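Local atomic coordinates of putative transcriptional regulator (TetR/AcrR family) (PDB entry 3KNW), a protein that probably binds DNA and regulates transcription as a two-subunit member of the TetR/AcrR family. Residues Trp81-Leu91 with Leu146-Gln157; Val136-Ile147 with Pro162-Tyr170. All blocks are in the same frame, centred on the assembly; numbering follows the deposited sequence.

Contact 1 of 2, residues Trp81-Leu91 with Leu146-Gln157; sequences WTTETSARDKL and LIRIGQQEGSIQ
Where helix 126-153 of the C-terminal family region of this TetR-type regulator meets Trp-81 and the start of helix 87-100, Leu-146 is set as a knob among Trp-81, Ala-87, Lys-90 and Leu-91. The two short helix axes run roughly antiparallel, at 146°, and come within 8.8 Å. A chi1 of -163° aims the fork of Leu-146 at the other segment, and its two methyls go to different neighbours. CD2 lies over the centre of one face of the Trp-81 six-membered ring, a CH-pi contact 3.4 Å from the centroid and 12° off the normal, while CD1 meets Lys-90 CD at 4.0 Å. The indole is turned so that its NE1 gives a weak hydrogen bond to Lys-90 O. Farther along, Leu-91 CD2 touches Ile-147 CG1 at 3.7 Å. The polar flank gathers round the end of helix 126-153, where the chain turns away at Gly-154: Ser-155 OG donates to Glu-153 OE1 (2.9 Å), nearly along the carboxylate C-O axis. Ser-86 OG packs on Ser-155 CB at 3.4 Å. The extended Arg-88 chain passes Ser-155 O, which lies in the guanidinium plane at its edge, and NH1 forms a salt bridge to Asp-201. Apolar packing and the CH-pi contact thus carry the join, whereas the charge of Arg-88 is probably balanced by Asp-201, just after helix 187-200.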
loop_
_atom_site.group_PDB
_atom_site.type_symbol
_atom_site.label_atom_id
_atom_site.label_comp_id
_atom_site.label_asym_id
_atom_site.label_seq_id
_atom_site.Cartn_x
_atom_site.Cartn_y
_atom_site.Cartn_z
ATOM N N TRP A 81 20.697 3.792 13.884
ATOM C CA TRP A 81 21.596 4.571 13.007
ATOM C C TRP A 81 22.731 5.372 13.673
ATOM O O TRP A 81 23.518 6.032 12.980
ATOM C CB TRP A 81 20.773 5.509 12.130
ATOM C CG TRP A 81 19.942 4.800 11.109
ATOM C CD1 TRP A 81 19.995 3.464 10.754
ATOM C CD2 TRP A 81 18.968 5.400 10.247
ATOM N NE1 TRP A 81 19.096 3.214 9.737
ATOM C CE2 TRP A 81 18.455 4.383 9.414
ATOM C CE3 TRP A 81 18.476 6.704 10.101
ATOM C CZ2 TRP A 81 17.471 4.634 8.463
ATOM C CZ3 TRP A 81 17.512 6.948 9.155
ATOM C CH2 TRP A 81 17.008 5.918 8.355
ATOM N N THR A 82 22.840 5.322 14.993
ATOM C CA THR A 82 24.020 5.904 15.635
ATOM C C THR A 82 24.900 4.765 16.200
ATOM O O THR A 82 25.057 4.582 17.410
ATOM C CB THR A 82 23.664 7.032 16.643
ATOM O OG1 THR A 82 22.703 6.564 17.602
ATOM C CG2 THR A 82 23.105 8.258 15.883
ATOM N N THR A 83 25.395 3.966 15.258
ATOM C CA THR A 83 26.510 3.068 15.461
ATOM C C THR A 83 27.607 3.593 14.538
ATOM O O THR A 83 27.420 4.607 13.857
ATOM C CB THR A 83 26.160 1.594 15.133
ATOM O OG1 THR A 83 24.803 1.337 15.499
ATOM C CG2 THR A 83 27.111 0.614 15.904
ATOM N N GLU A 84 28.762 2.941 14.534
ATOM C CA GLU A 84 29.863 3.435 13.735
ATOM C C GLU A 84 30.059 2.475 12.580
ATOM O O GLU A 84 31.133 1.902 12.406
ATOM C CB GLU A 84 31.133 3.641 14.587
ATOM C CG GLU A 84 32.181 4.587 13.925
ATOM C CD GLU A 84 31.907 6.118 14.092
ATOM O OE1 GLU A 84 30.909 6.517 14.740
ATOM O OE2 GLU A 84 32.724 6.933 13.572
ATOM N N THR A 85 28.989 2.304 11.805
ATOM C CA THR A 85 29.011 1.554 10.551
ATOM C C THR A 85 28.739 2.491 9.376
ATOM O O THR A 85 28.570 3.701 9.555
ATOM C CB THR A 85 27.937 0.408 10.524
ATOM O OG1 THR A 85 26.615 0.974 10.677
ATOM C CG2 THR A 85 28.222 -0.691 11.623
ATOM N N SER A 86 28.768 1.910 8.179
ATOM C CA SER A 86 28.396 2.541 6.927
ATOM C C SER A 86 27.014 3.200 6.925
ATOM O O SER A 86 26.139 2.806 7.675
ATOM C CB SER A 86 28.325 1.472 5.840
ATOM O OG SER A 86 29.449 1.519 5.038
ATOM N N ALA A 87 26.837 4.180 6.034
ATOM C CA ALA A 87 25.515 4.672 5.686
ATOM C C ALA A 87 24.764 3.498 5.043
ATOM O O ALA A 87 23.605 3.244 5.367
ATOM C CB ALA A 87 25.602 5.903 4.708
ATOM N N ARG A 88 25.443 2.778 4.156
ATOM C CA ARG A 88 24.832 1.692 3.441
ATOM C C ARG A 88 24.288 0.600 4.354
ATOM O O ARG A 88 23.119 0.167 4.219
ATOM C CB ARG A 88 25.824 1.086 2.494
ATOM C CG ARG A 88 25.339 -0.224 1.949
ATOM C CD ARG A 88 26.101 -0.537 0.709
ATOM N NE ARG A 88 25.572 -1.717 0.063
ATOM C CZ ARG A 88 25.602 -1.920 -1.246
ATOM N NH1 ARG A 88 26.142 -1.013 -2.055
ATOM N NH2 ARG A 88 25.081 -3.032 -1.750
ATOM N N ASP A 89 25.122 0.160 5.279
ATOM C CA ASP A 89 24.730 -0.868 6.210
ATOM C C ASP A 89 23.686 -0.320 7.135
ATOM O O ASP A 89 22.827 -1.064 7.578
ATOM C CB ASP A 89 25.959 -1.468 6.977
ATOM C CG ASP A 89 26.883 -2.296 6.052
ATOM O OD1 ASP A 89 26.658 -2.330 4.806
ATOM O OD2 ASP A 89 27.850 -2.894 6.544
ATOM N N LYS A 90 23.725 0.961 7.452
ATOM C CA LYS A 90 22.674 1.478 8.329
ATOM C C LYS A 90 21.302 1.366 7.658
ATOM O O LYS A 90 20.275 1.107 8.315
ATOM C CB LYS A 90 22.947 2.930 8.689
ATOM C CG LYS A 90 23.840 3.134 9.938
ATOM C CD LYS A 90 24.059 4.601 10.170
ATOM C CE LYS A 90 25.471 4.916 10.761
ATOM N NZ LYS A 90 25.890 6.292 10.390
ATOM N N LEU A 91 21.314 1.568 6.334
ATOM C CA LEU A 91 20.117 1.617 5.514
ATOM C C LEU A 91 19.627 0.193 5.250
ATOM O O LEU A 91 18.429 -0.061 5.206
ATOM C CB LEU A 91 20.405 2.341 4.186
ATOM C CG LEU A 91 19.204 2.450 3.242
ATOM C CD1 LEU A 91 17.996 2.909 3.946
ATOM C CD2 LEU A 91 19.492 3.372 2.154
ATOM N N LEU A 146 20.721 9.930 4.731
ATOM C CA LEU A 146 21.555 8.749 4.876
ATOM C C LEU A 146 22.069 8.274 3.494
ATOM O O LEU A 146 23.218 7.930 3.337
ATOM C CB LEU A 146 20.735 7.705 5.639
ATOM C CG LEU A 146 21.385 6.518 6.282
ATOM C CD1 LEU A 146 22.473 6.931 7.332
ATOM C CD2 LEU A 146 20.325 5.652 6.850
ATOM N N ILE A 147 21.265 8.334 2.446
ATOM C CA ILE A 147 21.817 7.955 1.146
ATOM C C ILE A 147 22.943 8.925 0.750
ATOM O O ILE A 147 23.905 8.560 0.040
ATOM C CB ILE A 147 20.730 7.832 0.088
ATOM C CG1 ILE A 147 19.822 6.638 0.427
ATOM C CG2 ILE A 147 21.317 7.619 -1.303
ATOM C CD1 ILE A 147 18.457 6.652 -0.263
ATOM N N ARG A 148 22.828 10.192 1.180
ATOM C CA ARG A 148 23.781 11.193 0.717
ATOM C C ARG A 148 25.099 10.979 1.487
ATOM O O ARG A 148 26.143 10.840 0.862
ATOM C CB ARG A 148 23.225 12.616 0.788
ATOM C CG ARG A 148 24.116 13.607 1.487
ATOM C CD ARG A 148 24.273 14.874 0.761
ATOM N NE ARG A 148 23.169 15.786 1.015
ATOM C CZ ARG A 148 23.264 17.124 0.924
ATOM N NH1 ARG A 148 24.414 17.702 0.601
ATOM N NH2 ARG A 148 22.201 17.894 1.150
ATOM N N ILE A 149 25.027 10.880 2.815
ATOM C CA ILE A 149 26.168 10.452 3.609
ATOM C C ILE A 149 26.824 9.213 2.985
ATOM O O ILE A 149 28.025 9.176 2.846
ATOM C CB ILE A 149 25.832 10.234 5.096
ATOM C CG1 ILE A 149 25.467 11.561 5.792
ATOM C CG2 ILE A 149 27.033 9.676 5.839
ATOM C CD1 ILE A 149 24.633 11.384 7.101
ATOM N N GLY A 150 26.080 8.237 2.531
ATOM C CA GLY A 150 26.702 7.050 1.951
ATOM C C GLY A 150 27.397 7.270 0.621
ATOM O O GLY A 150 28.346 6.582 0.260
ATOM N N GLN A 151 26.900 8.212 -0.137
ATOM C CA GLN A 151 27.512 8.512 -1.400
ATOM C C GLN A 151 28.785 9.340 -1.181
ATOM O O GLN A 151 29.737 9.185 -1.933
ATOM C CB GLN A 151 26.505 9.249 -2.301
ATOM C CG GLN A 151 25.462 8.305 -2.934
ATOM C CD GLN A 151 24.356 9.038 -3.652
ATOM O OE1 GLN A 151 24.014 8.738 -4.804
ATOM N NE2 GLN A 151 23.774 9.991 -2.975
ATOM N N GLN A 152 28.785 10.216 -0.169
ATOM C CA GLN A 152 29.978 10.998 0.190
ATOM C C GLN A 152 31.135 10.034 0.492
ATOM O O GLN A 152 32.212 10.235 -0.031
ATOM C CB GLN A 152 29.784 11.850 1.461
ATOM C CG GLN A 152 28.973 13.131 1.383
ATOM C CD GLN A 152 28.595 13.669 2.808
ATOM O OE1 GLN A 152 29.337 13.431 3.818
ATOM N NE2 GLN A 152 27.436 14.380 2.889
ATOM N N GLU A 153 30.893 9.007 1.328
ATOM C CA GLU A 153 31.948 8.048 1.748
ATOM C C GLU A 153 32.277 7.002 0.706
ATOM O O GLU A 153 33.240 6.297 0.854
ATOM C CB GLU A 153 31.540 7.180 2.929
ATOM C CG GLU A 153 30.869 7.776 4.110
ATOM C CD GLU A 153 29.949 6.724 4.782
ATOM O OE1 GLU A 153 29.432 5.795 4.071
ATOM O OE2 GLU A 153 29.744 6.831 6.026
ATOM N N GLY A 154 31.455 6.810 -0.298
ATOM C CA GLY A 154 31.746 5.751 -1.257
ATOM C C GLY A 154 31.154 4.404 -0.887
ATOM O O GLY A 154 31.404 3.395 -1.546
ATOM N N SER A 155 30.351 4.332 0.155
ATOM C CA SER A 155 29.672 3.044 0.445
ATOM C C SER A 155 28.452 2.816 -0.481
ATOM O O SER A 155 28.049 1.674 -0.686
ATOM C CB SER A 155 29.314 2.908 1.939
ATOM O OG SER A 155 28.259 3.773 2.316
ATOM N N ILE A 156 27.886 3.883 -1.060
ATOM C CA ILE A 156 26.760 3.767 -2.026
ATOM C C ILE A 156 27.211 4.275 -3.374
ATOM O O ILE A 156 27.440 5.427 -3.532
ATOM C CB ILE A 156 25.509 4.475 -1.545
ATOM C CG1 ILE A 156 24.974 3.755 -0.291
ATOM C CG2 ILE A 156 24.487 4.440 -2.625
ATOM C CD1 ILE A 156 23.982 4.512 0.547
ATOM N N GLN A 157 27.391 3.400 -4.341
ATOM C CA GLN A 157 28.045 3.785 -5.570
ATOM C C GLN A 157 27.089 4.374 -6.580
ATOM O O GLN A 157 27.512 4.917 -7.612
ATOM C CB GLN A 157 28.761 2.582 -6.180
ATOM C CG GLN A 157 29.935 2.034 -5.301
ATOM C CD GLN A 157 29.446 1.140 -4.143
ATOM O OE1 GLN A 157 28.296 0.639 -4.142
ATOM N NE2 GLN A 157 30.315 0.937 -3.155
#

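Contact 2 of 2, residues Val136-Ile147 with Pro162-Tyr170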
loop_
_atom_site.group_PDB
_atom_site.type_symbol
_atom_site.label_atom_id
_atom_site.label_comp_id
_atom_site.label_asym_id
_atom_site.label_seq_id
_atom_site.Cartn_x
_atom_site.Cartn_y
_atom_site.Cartn_z
ATOM N N VAL A 136 5.638 10.720 7.266
ATOM C CA VAL A 136 6.158 9.961 6.151
ATOM C C VAL A 136 7.138 10.833 5.402
ATOM O O VAL A 136 8.189 10.349 4.989
ATOM C CB VAL A 136 5.050 9.471 5.204
ATOM C CG1 VAL A 136 5.644 8.908 4.001
ATOM C CG2 VAL A 136 4.214 8.453 5.874
ATOM N N LYS A 137 6.811 12.103 5.218
ATOM C CA LYS A 137 7.778 13.021 4.560
ATOM C C LYS A 137 9.116 13.118 5.326
ATOM O O LYS A 137 10.174 13.203 4.739
ATOM C CB LYS A 137 7.209 14.428 4.413
ATOM C CG LYS A 137 6.049 14.597 3.468
ATOM C CD LYS A 137 6.429 14.490 2.007
ATOM C CE LYS A 137 5.528 15.434 1.130
ATOM N NZ LYS A 137 4.054 15.525 1.603
ATOM N N ARG A 138 9.067 13.096 6.643
ATOM C CA ARG A 138 10.297 13.123 7.395
ATOM C C ARG A 138 11.159 11.855 7.254
ATOM O O ARG A 138 12.393 11.947 7.164
ATOM C CB ARG A 138 10.002 13.387 8.850
ATOM C CG ARG A 138 9.940 14.862 9.178
ATOM C CD ARG A 138 10.079 15.018 10.668
ATOM N NE ARG A 138 8.877 14.661 11.421
ATOM C CZ ARG A 138 8.887 14.211 12.688
ATOM N NH1 ARG A 138 7.736 13.946 13.310
ATOM N NH2 ARG A 138 10.043 13.989 13.342
ATOM N N LEU A 139 10.508 10.692 7.244
ATOM C CA LEU A 139 11.186 9.440 7.068
ATOM C C LEU A 139 11.856 9.389 5.721
ATOM O O LEU A 139 13.028 9.096 5.619
ATOM C CB LEU A 139 10.228 8.297 7.283
ATOM C CG LEU A 139 10.836 6.923 7.076
ATOM C CD1 LEU A 139 11.949 6.662 8.070
ATOM C CD2 LEU A 139 9.760 5.865 7.144
ATOM N N ILE A 140 11.196 9.785 4.672
ATOM C CA ILE A 140 11.856 9.729 3.360
ATOM C C ILE A 140 13.110 10.637 3.388
ATOM O O ILE A 140 14.135 10.316 2.822
ATOM C CB ILE A 140 10.871 10.110 2.235
ATOM C CG1 ILE A 140 9.786 9.004 2.107
ATOM C CG2 ILE A 140 11.581 10.312 0.934
ATOM C CD1 ILE A 140 8.622 9.355 1.080
ATOM N N ALA A 141 13.018 11.748 4.089
ATOM C CA ALA A 141 14.081 12.734 4.140
ATOM C C ALA A 141 15.269 12.245 4.998
ATOM O O ALA A 141 16.397 12.450 4.631
ATOM C CB ALA A 141 13.520 14.118 4.658
ATOM N N ARG A 142 15.016 11.576 6.120
ATOM C CA ARG A 142 16.088 10.846 6.830
ATOM C C ARG A 142 16.734 9.798 5.908
ATOM O O ARG A 142 17.924 9.736 5.831
ATOM C CB ARG A 142 15.568 10.116 8.076
ATOM C CG ARG A 142 15.026 10.964 9.192
ATOM C CD ARG A 142 16.105 11.627 9.948
ATOM N NE ARG A 142 16.867 10.767 10.876
ATOM C CZ ARG A 142 16.410 10.301 12.046
ATOM N NH1 ARG A 142 17.202 9.563 12.812
ATOM N NH2 ARG A 142 15.163 10.550 12.437
HETATM N N MSE A 143 15.968 8.972 5.207
HETATM C CA MSE A 143 16.609 8.056 4.251
HETATM C C MSE A 143 17.475 8.839 3.264
HETATM O O MSE A 143 18.534 8.380 2.856
HETATM C CB MSE A 143 15.620 7.184 3.488
HETATM C CG MSE A 143 14.894 6.171 4.371
HETATM SE SE MSE A 143 13.518 5.192 3.388
HETATM C CE MSE A 143 12.180 5.676 4.573
ATOM N N ALA A 144 16.976 9.996 2.866
ATOM C CA ALA A 144 17.665 10.840 1.894
ATOM C C ALA A 144 19.000 11.265 2.469
ATOM O O ALA A 144 19.993 11.105 1.814
ATOM C CB ALA A 144 16.803 12.067 1.515
ATOM N N ASP A 145 18.984 11.812 3.693
ATOM C CA ASP A 145 20.178 12.284 4.397
ATOM C C ASP A 145 21.208 11.129 4.421
ATOM O O ASP A 145 22.390 11.312 4.094
ATOM C CB ASP A 145 19.831 12.725 5.841
ATOM C CG ASP A 145 18.920 13.999 5.893
ATOM O OD1 ASP A 145 18.957 14.788 4.898
ATOM O OD2 ASP A 145 18.172 14.233 6.901
ATOM N N LEU A 146 20.721 9.930 4.731
ATOM C CA LEU A 146 21.555 8.749 4.876
ATOM C C LEU A 146 22.069 8.274 3.494
ATOM O O LEU A 146 23.218 7.930 3.337
ATOM C CB LEU A 146 20.735 7.705 5.639
ATOM C CG LEU A 146 21.385 6.518 6.282
ATOM C CD1 LEU A 146 22.473 6.931 7.332
ATOM C CD2 LEU A 146 20.325 5.652 6.850
ATOM N N ILE A 147 21.265 8.334 2.446
ATOM C CA ILE A 147 21.817 7.955 1.146
ATOM C C ILE A 147 22.943 8.925 0.750
ATOM O O ILE A 147 23.905 8.560 0.040
ATOM C CB ILE A 147 20.730 7.832 0.088
ATOM C CG1 ILE A 147 19.822 6.638 0.427
ATOM C CG2 ILE A 147 21.317 7.619 -1.303
ATOM C CD1 ILE A 147 18.457 6.652 -0.263
ATOM N N PRO A 162 19.916 11.452 -4.089
ATOM C CA PRO A 162 19.313 10.943 -2.892
ATOM C C PRO A 162 17.862 11.118 -2.714
ATOM O O PRO A 162 17.221 10.269 -2.079
ATOM C CB PRO A 162 20.012 11.721 -1.783
ATOM C CG PRO A 162 21.212 12.146 -2.309
ATOM C CD PRO A 162 21.185 12.116 -3.790
ATOM N N ASP A 163 17.314 12.211 -3.203
ATOM C CA ASP A 163 15.929 12.513 -2.951
ATOM C C ASP A 163 15.038 11.616 -3.829
ATOM O O ASP A 163 13.894 11.310 -3.452
ATOM C CB ASP A 163 15.701 14.015 -3.124
ATOM C CG ASP A 163 16.620 14.840 -2.193
ATOM O OD1 ASP A 163 16.068 15.224 -1.101
ATOM O OD2 ASP A 163 17.916 14.991 -2.512
ATOM N N VAL A 164 15.554 11.192 -4.990
ATOM C CA VAL A 164 14.872 10.237 -5.862
ATOM C C VAL A 164 15.022 8.847 -5.271
ATOM O O VAL A 164 14.076 8.076 -5.165
ATOM C CB VAL A 164 15.408 10.343 -7.346
ATOM C CG1 VAL A 164 14.873 9.247 -8.248
ATOM C CG2 VAL A 164 15.038 11.684 -7.924
ATOM N N LEU A 165 16.201 8.499 -4.800
ATOM C CA LEU A 165 16.400 7.088 -4.469
ATOM C C LEU A 165 15.600 6.763 -3.200
ATOM O O LEU A 165 15.030 5.703 -3.081
ATOM C CB LEU A 165 17.868 6.781 -4.358
ATOM C CG LEU A 165 18.304 5.345 -4.203
ATOM C CD1 LEU A 165 17.791 4.439 -5.310
ATOM C CD2 LEU A 165 19.838 5.324 -4.171
ATOM N N ALA A 166 15.542 7.677 -2.256
ATOM C CA ALA A 166 14.827 7.405 -1.044
ATOM C C ALA A 166 13.357 7.169 -1.333
ATOM O O ALA A 166 12.727 6.391 -0.656
ATOM C CB ALA A 166 14.988 8.525 -0.101
ATOM N N GLN A 167 12.808 7.823 -2.362
ATOM C CA GLN A 167 11.399 7.629 -2.732
ATOM C C GLN A 167 11.191 6.275 -3.415
ATOM O O GLN A 167 10.216 5.561 -3.131
ATOM C CB GLN A 167 10.917 8.710 -3.712
ATOM C CG GLN A 167 10.603 10.086 -3.084
ATOM C CD GLN A 167 10.247 11.122 -4.145
ATOM O OE1 GLN A 167 9.088 11.171 -4.660
ATOM N NE2 GLN A 167 11.218 11.943 -4.487
ATOM N N VAL A 168 12.081 5.973 -4.349
ATOM C CA VAL A 168 12.025 4.745 -4.987
ATOM C C VAL A 168 12.061 3.617 -3.968
ATOM O O VAL A 168 11.195 2.727 -3.943
ATOM C CB VAL A 168 13.212 4.562 -5.881
ATOM C CG1 VAL A 168 13.232 3.067 -6.295
ATOM C CG2 VAL A 168 13.103 5.510 -7.045
ATOM N N ILE A 169 13.063 3.659 -3.113
ATOM C CA ILE A 169 13.197 2.607 -2.124
ATOM C C ILE A 169 11.951 2.559 -1.220
ATOM O O ILE A 169 11.304 1.476 -1.061
ATOM C CB ILE A 169 14.459 2.779 -1.305
ATOM C CG1 ILE A 169 15.668 2.483 -2.147
ATOM C CG2 ILE A 169 14.458 1.874 -0.107
ATOM C CD1 ILE A 169 16.947 2.869 -1.445
ATOM N N TYR A 170 11.549 3.715 -0.705
ATOM C CA TYR A 170 10.415 3.697 0.192
ATOM C C TYR A 170 9.095 3.266 -0.510
ATOM O O TYR A 170 8.291 2.546 0.059
ATOM C CB TYR A 170 10.271 5.018 0.926
ATOM C CG TYR A 170 9.243 4.971 2.014
ATOM C CD1 TYR A 170 9.554 4.511 3.275
ATOM C CD2 TYR A 170 7.967 5.418 1.800
ATOM C CE1 TYR A 170 8.600 4.502 4.308
ATOM C CE2 TYR A 170 7.014 5.403 2.834
ATOM C CZ TYR A 170 7.354 4.973 4.081
ATOM O OH TYR A 170 6.408 4.950 5.079
#
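Tyr-170 packs as a knob among Val-136, Leu-139, Ile-140 and Met-143, while Ala-166 and Ile-147 fill two further holes along the same pair of helices. Tyr-170 swings its ring away from its own backbone N (chi1 -171°) and lays it across helix 126-153. Leu-139 CD2 meets its CE1 at 3.4 Å, and Ile-140 CG1 lies 4.0 Å from its CD2. Selenomethionine Met-143 adds an oblique Met-aromatic contact, its SE 5.2 Å from the ring centroid. The methyl of Ala-166 fits among Ile-140, Met-143, Ala-144 and Ile-147, its CB 3.5 Å from Ile-140 O. Ile-147 divides its branches, CD1 against Ala-166 and Ile-169, CG2 against Leu-165 CD2 at 4.0 Å. This is helix pairing within the all-helical TetR C-terminal domain, the short axes 8.2 Å apart and crossing at 125°; Ile-114 of helix 111-119 also touches Val-136 and Tyr-170. The flank of Asp-163 and Gln-167 is looser. Asp-163 OD1 stands 4.2 Å from Ala-144 CB, and Gln-167 touches Ile-140 CG2 only through its CG. The Gln-167 amide turns back along its own helix, where NE2 donates to Asp-163 O in a nearly straight bond (166°), from above the carbonyl plane. Beyond this flank, Gln-191 of the second subunit packs on Gln-167.

In the fold
Helix 126-153 serves both contacts, whose centres lie about 13 Å apart on the same side of the chain's centre. Leu-146 faces contact 1, whereas Ile-147 belongs to both, meeting helix 87-100 and helix 162-183. Further packing joins the two: Pro-162 CG lies 3.7 Å from Arg-148 CB, and Trp-81 CZ3 lies 3.9 Å from Arg-142 CB. Their segments alternate along the chain, with 136-147 and 146-157 sharing Leu-146 and Ile-147. Both are plain helix packing, and neither includes residues of the predicted helix-turn-helix, 36-55. Contact 2 borders the second subunit, where Tyr-183 of that chain makes a cation-pi contact with Lys-137; contact 1 is untouched by that subunit.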